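Eukaryotic translation initiation factor 2A (Schizosaccharomyces pombe, PDB 3WJ9) probably directs methionyl-tRNAi to 40S ribosomal subunits in a codon-dependent manner, early in the translation of a small number of specific mRNAs. Local coordinates at residues R38-A52 with N75-L88. Sequence-based numbering, arbitrary orientation.
Sequences RNACYSPNGKLFAYA and NTYELGFSPLGKYL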
# COMPACT_ATOMS: atom_id res chain seq x y z
N ARG A 38 -2.64 0.87 -19.34
CA ARG A 38 -1.27 1.07 -18.88
C ARG A 38 -1.17 0.97 -17.36
O ARG A 38 -0.07 0.92 -16.80
CB ARG A 38 -0.75 2.43 -19.34
CG ARG A 38 -1.56 3.61 -18.83
CD ARG A 38 -0.89 4.93 -19.15
NE ARG A 38 -0.84 5.19 -20.58
CZ ARG A 38 -0.13 6.17 -21.13
NH1 ARG A 38 0.60 6.98 -20.37
NH2 ARG A 38 -0.13 6.33 -22.45
N ASN A 39 -2.32 0.96 -16.70
CA ASN A 39 -2.38 0.89 -15.25
C ASN A 39 -3.77 0.45 -14.79
O ASN A 39 -4.73 0.53 -15.56
CB ASN A 39 -2.03 2.25 -14.64
CG ASN A 39 -1.69 2.16 -13.17
OD1 ASN A 39 -1.36 1.09 -12.66
ND2 ASN A 39 -1.75 3.29 -12.48
N ALA A 40 -3.87 -0.02 -13.55
CA ALA A 40 -5.15 -0.47 -13.00
C ALA A 40 -5.10 -0.58 -11.47
O ALA A 40 -4.03 -0.76 -10.89
CB ALA A 40 -5.55 -1.80 -13.61
N CYS A 41 -6.26 -0.48 -10.83
CA CYS A 41 -6.36 -0.61 -9.37
C CYS A 41 -7.79 -0.79 -8.86
O CYS A 41 -8.76 -0.48 -9.56
CB CYS A 41 -5.73 0.61 -8.69
SG CYS A 41 -6.59 2.18 -8.99
N TYR A 42 -7.91 -1.30 -7.64
CA TYR A 42 -9.20 -1.43 -6.96
C TYR A 42 -9.35 -0.35 -5.89
O TYR A 42 -8.36 0.13 -5.34
CB TYR A 42 -9.35 -2.80 -6.29
CG TYR A 42 -9.77 -3.94 -7.21
CD1 TYR A 42 -11.06 -3.99 -7.73
CD2 TYR A 42 -8.90 -4.97 -7.51
CE1 TYR A 42 -11.45 -5.04 -8.55
CE2 TYR A 42 -9.28 -6.01 -8.33
CZ TYR A 42 -10.56 -6.04 -8.85
OH TYR A 42 -10.94 -7.08 -9.66
N SER A 43 -10.59 0.02 -5.59
CA SER A 43 -10.88 0.83 -4.41
C SER A 43 -10.67 -0.04 -3.18
O SER A 43 -10.87 -1.25 -3.25
CB SER A 43 -12.30 1.40 -4.46
OG SER A 43 -13.26 0.37 -4.58
N PRO A 44 -10.25 0.56 -2.05
CA PRO A 44 -9.89 -0.17 -0.83
C PRO A 44 -10.93 -1.21 -0.40
O PRO A 44 -10.58 -2.22 0.20
CB PRO A 44 -9.77 0.94 0.22
CG PRO A 44 -9.34 2.12 -0.57
CD PRO A 44 -10.06 2.01 -1.88
N ASN A 45 -12.20 -0.94 -0.69
CA ASN A 45 -13.29 -1.85 -0.38
C ASN A 45 -13.68 -2.73 -1.57
O ASN A 45 -14.59 -3.55 -1.47
CB ASN A 45 -14.51 -1.08 0.11
CG ASN A 45 -14.74 0.20 -0.67
OD1 ASN A 45 -13.80 0.94 -0.97
ND2 ASN A 45 -16.00 0.48 -0.98
N GLY A 46 -12.99 -2.55 -2.69
CA GLY A 46 -13.19 -3.38 -3.86
C GLY A 46 -14.54 -3.24 -4.54
O GLY A 46 -14.95 -4.13 -5.29
N LYS A 47 -15.23 -2.14 -4.28
CA LYS A 47 -16.52 -1.90 -4.93
C LYS A 47 -16.32 -1.30 -6.32
O LYS A 47 -17.24 -1.33 -7.15
CB LYS A 47 -17.39 -0.97 -4.08
CG LYS A 47 -17.89 -1.61 -2.79
CD LYS A 47 -18.90 -0.71 -2.09
CE LYS A 47 -19.39 -1.33 -0.80
NZ LYS A 47 -20.38 -0.45 -0.11
N LEU A 48 -15.13 -0.76 -6.58
CA LEU A 48 -14.85 -0.12 -7.86
C LEU A 48 -13.55 -0.60 -8.49
O LEU A 48 -12.66 -1.11 -7.81
CB LEU A 48 -14.81 1.40 -7.68
CG LEU A 48 -16.12 2.10 -7.30
CD1 LEU A 48 -15.92 3.61 -7.19
CD2 LEU A 48 -17.20 1.78 -8.31
N PHE A 49 -13.46 -0.43 -9.81
CA PHE A 49 -12.26 -0.80 -10.56
C PHE A 49 -11.91 0.30 -11.56
O PHE A 49 -12.75 0.73 -12.34
CB PHE A 49 -12.46 -2.13 -11.28
CG PHE A 49 -11.34 -2.49 -12.22
CD1 PHE A 49 -10.17 -3.04 -11.74
CD2 PHE A 49 -11.47 -2.29 -13.59
CE1 PHE A 49 -9.14 -3.37 -12.60
CE2 PHE A 49 -10.45 -2.62 -14.45
CZ PHE A 49 -9.28 -3.16 -13.96
N ALA A 50 -10.65 0.74 -11.54
CA ALA A 50 -10.19 1.78 -12.45
C ALA A 50 -8.98 1.32 -13.24
O ALA A 50 -8.07 0.71 -12.69
CB ALA A 50 -9.87 3.05 -11.68
N TYR A 51 -8.96 1.62 -14.53
CA TYR A 51 -7.79 1.34 -15.34
C TYR A 51 -7.47 2.53 -16.24
O TYR A 51 -8.36 3.24 -16.70
CB TYR A 51 -7.98 0.08 -16.18
CG TYR A 51 -9.09 0.16 -17.20
CD1 TYR A 51 -10.39 -0.23 -16.87
CD2 TYR A 51 -8.85 0.61 -18.49
CE1 TYR A 51 -11.40 -0.16 -17.80
CE2 TYR A 51 -9.86 0.68 -19.42
CZ TYR A 51 -11.14 0.30 -19.07
OH TYR A 51 -12.16 0.37 -19.99
N ALA A 52 -6.18 2.74 -16.47
CA ALA A 52 -5.73 3.90 -17.23
C ALA A 52 -5.29 3.52 -18.63
O ALA A 52 -4.54 2.56 -18.82
CB ALA A 52 -4.61 4.60 -16.49
N ASN A 75 -2.18 10.57 -20.30
CA ASN A 75 -0.77 10.46 -19.92
C ASN A 75 -0.57 10.07 -18.46
O ASN A 75 0.47 10.37 -17.88
CB ASN A 75 -0.05 11.78 -20.20
CG ASN A 75 -0.36 12.33 -21.58
OD1 ASN A 75 -0.30 11.62 -22.58
ND2 ASN A 75 -0.69 13.62 -21.64
N THR A 76 -1.55 9.40 -17.87
CA THR A 76 -1.48 9.01 -16.47
C THR A 76 -0.44 7.92 -16.25
O THR A 76 -0.14 7.15 -17.15
CB THR A 76 -2.84 8.51 -15.94
OG1 THR A 76 -3.40 7.58 -16.87
CG2 THR A 76 -3.80 9.67 -15.76
N TYR A 77 0.10 7.87 -15.04
CA TYR A 77 1.05 6.83 -14.67
C TYR A 77 0.60 6.14 -13.39
O TYR A 77 0.88 4.95 -13.18
CB TYR A 77 2.46 7.40 -14.48
CG TYR A 77 3.19 7.74 -15.76
CD1 TYR A 77 2.70 8.71 -16.63
CD2 TYR A 77 4.37 7.10 -16.10
CE1 TYR A 77 3.36 9.02 -17.80
CE2 TYR A 77 5.04 7.41 -17.27
CZ TYR A 77 4.53 8.37 -18.11
OH TYR A 77 5.20 8.69 -19.27
N GLU A 78 -0.07 6.88 -12.53
CA GLU A 78 -0.49 6.36 -11.23
C GLU A 78 -1.95 6.69 -10.92
O GLU A 78 -2.47 7.72 -11.34
CB GLU A 78 0.42 6.91 -10.12
CG GLU A 78 1.90 6.88 -10.46
CD GLU A 78 2.72 6.07 -9.48
OE1 GLU A 78 2.12 5.31 -8.68
OE2 GLU A 78 3.96 6.18 -9.51
N LEU A 79 -2.60 5.79 -10.18
CA LEU A 79 -4.00 5.95 -9.81
C LEU A 79 -4.17 5.60 -8.33
O LEU A 79 -3.40 4.82 -7.78
CB LEU A 79 -4.90 5.08 -10.68
CG LEU A 79 -4.82 5.26 -12.20
CD1 LEU A 79 -5.56 4.14 -12.92
CD2 LEU A 79 -5.37 6.61 -12.62
N GLY A 80 -5.17 6.19 -7.69
CA GLY A 80 -5.40 5.95 -6.28
C GLY A 80 -6.81 6.26 -5.82
O GLY A 80 -7.34 7.34 -6.09
N PHE A 81 -7.43 5.31 -5.13
CA PHE A 81 -8.75 5.50 -4.56
C PHE A 81 -8.67 6.00 -3.12
O PHE A 81 -7.83 5.55 -2.35
CB PHE A 81 -9.54 4.18 -4.58
CG PHE A 81 -10.23 3.90 -5.89
CD1 PHE A 81 -11.44 4.49 -6.20
CD2 PHE A 81 -9.67 3.02 -6.80
CE1 PHE A 81 -12.08 4.21 -7.39
CE2 PHE A 81 -10.30 2.75 -8.00
CZ PHE A 81 -11.50 3.34 -8.30
N SER A 82 -9.54 6.94 -2.78
CA SER A 82 -9.72 7.35 -1.40
C SER A 82 -10.41 6.19 -0.66
O SER A 82 -11.08 5.39 -1.29
CB SER A 82 -10.54 8.64 -1.33
OG SER A 82 -11.82 8.46 -1.92
N PRO A 83 -10.23 6.11 0.68
CA PRO A 83 -10.67 4.96 1.49
C PRO A 83 -12.09 4.47 1.20
O PRO A 83 -12.33 3.26 1.28
CB PRO A 83 -10.58 5.51 2.92
CG PRO A 83 -9.47 6.46 2.86
CD PRO A 83 -9.57 7.13 1.51
N LEU A 84 -13.01 5.37 0.88
CA LEU A 84 -14.38 4.98 0.58
C LEU A 84 -14.65 5.06 -0.92
O LEU A 84 -15.80 4.94 -1.36
CB LEU A 84 -15.37 5.85 1.36
CG LEU A 84 -15.29 5.74 2.88
CD1 LEU A 84 -16.23 6.74 3.54
CD2 LEU A 84 -15.61 4.33 3.34
N GLY A 85 -13.59 5.27 -1.69
CA GLY A 85 -13.68 5.25 -3.14
C GLY A 85 -14.53 6.35 -3.75
O GLY A 85 -14.95 6.24 -4.90
N LYS A 86 -14.79 7.40 -2.98
CA LYS A 86 -15.57 8.52 -3.49
C LYS A 86 -14.68 9.52 -4.21
O LYS A 86 -15.16 10.47 -4.82
CB LYS A 86 -16.33 9.21 -2.35
CG LYS A 86 -17.51 8.42 -1.82
CD LYS A 86 -18.19 9.16 -0.68
CE LYS A 86 -19.45 8.43 -0.23
NZ LYS A 86 -20.49 8.43 -1.29
N TYR A 87 -13.37 9.30 -4.14
CA TYR A 87 -12.42 10.14 -4.85
C TYR A 87 -11.29 9.31 -5.45
O TYR A 87 -10.84 8.33 -4.86
CB TYR A 87 -11.85 11.22 -3.92
CG TYR A 87 -12.91 12.09 -3.28
CD1 TYR A 87 -13.52 13.12 -3.99
CD2 TYR A 87 -13.31 11.87 -1.97
CE1 TYR A 87 -14.49 13.91 -3.40
CE2 TYR A 87 -14.28 12.66 -1.38
CZ TYR A 87 -14.87 13.68 -2.10
OH TYR A 87 -15.83 14.46 -1.51
N LEU A 88 -10.83 9.73 -6.63
CA LEU A 88 -9.75 9.04 -7.33
C LEU A 88 -8.73 10.06 -7.82
O LEU A 88 -9.08 11.03 -8.48
CB LEU A 88 -10.31 8.22 -8.50
CG LEU A 88 -9.32 7.44 -9.37
CD1 LEU A 88 -8.88 6.16 -8.67
CD2 LEU A 88 -9.93 7.11 -10.72
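Phe81 reaches from its strand into the hairpin 38-52, its ring wedged against Ser43, Leu48 and Ala50. The CB of Ser43 lies over one face, 3.7 Å from the ring centroid in a CH-pi contact, while CD1 of Leu88 covers the opposite face 3.6 Å above the plane. CG of Phe81 stands anti to its own carbonyl carbon (chi1 -84°), which carries the ring across to the hairpin, where its CE2 meets the CB of Ala50 at 3.7 Å. Small residues suit Ser43 and Ala50, since the phenyl group fills the space a longer side chain would need. Leu48 crosses the ring at about a right angle, and Cys41 SG sits obliquely beside it, 3.9 Å from Phe81 CD2. Replacing Phe81 with an alanine would probably leave Ser43, Leu48 and Ala50 without their common partner and open a gap between the sheets.

Farther along, Leu79 continues the apolar layer, its CB against Cys41 SG and its CD1 3.7 Å from Ala52 CB. At the far end polarity takes over: Arg38, bent at chi3 (66°), turns NH1 to Thr76 O in a weak hydrogen bond of 3.3 Å.

Two type I turns brace the other end. Ser43 OG accepts the N-H of Leu48 and Ser82 OG that of Tyr87, each serine tying its turn to the following strand; Glu136 also bonds to Ser82 OG. Gly46 and Gly85 suit the positive phi that closes these turns, and Pro44 packs its CD 3.5 Å from Phe81 CB.

The contact is the face-to-face packing of adjacent beta-propeller blades. Strand 38-42 runs 5° from parallel to strand 76-81, and each begins a four-stranded antiparallel sheet, 37-42 to 67-71 and 76-81 to 116-120.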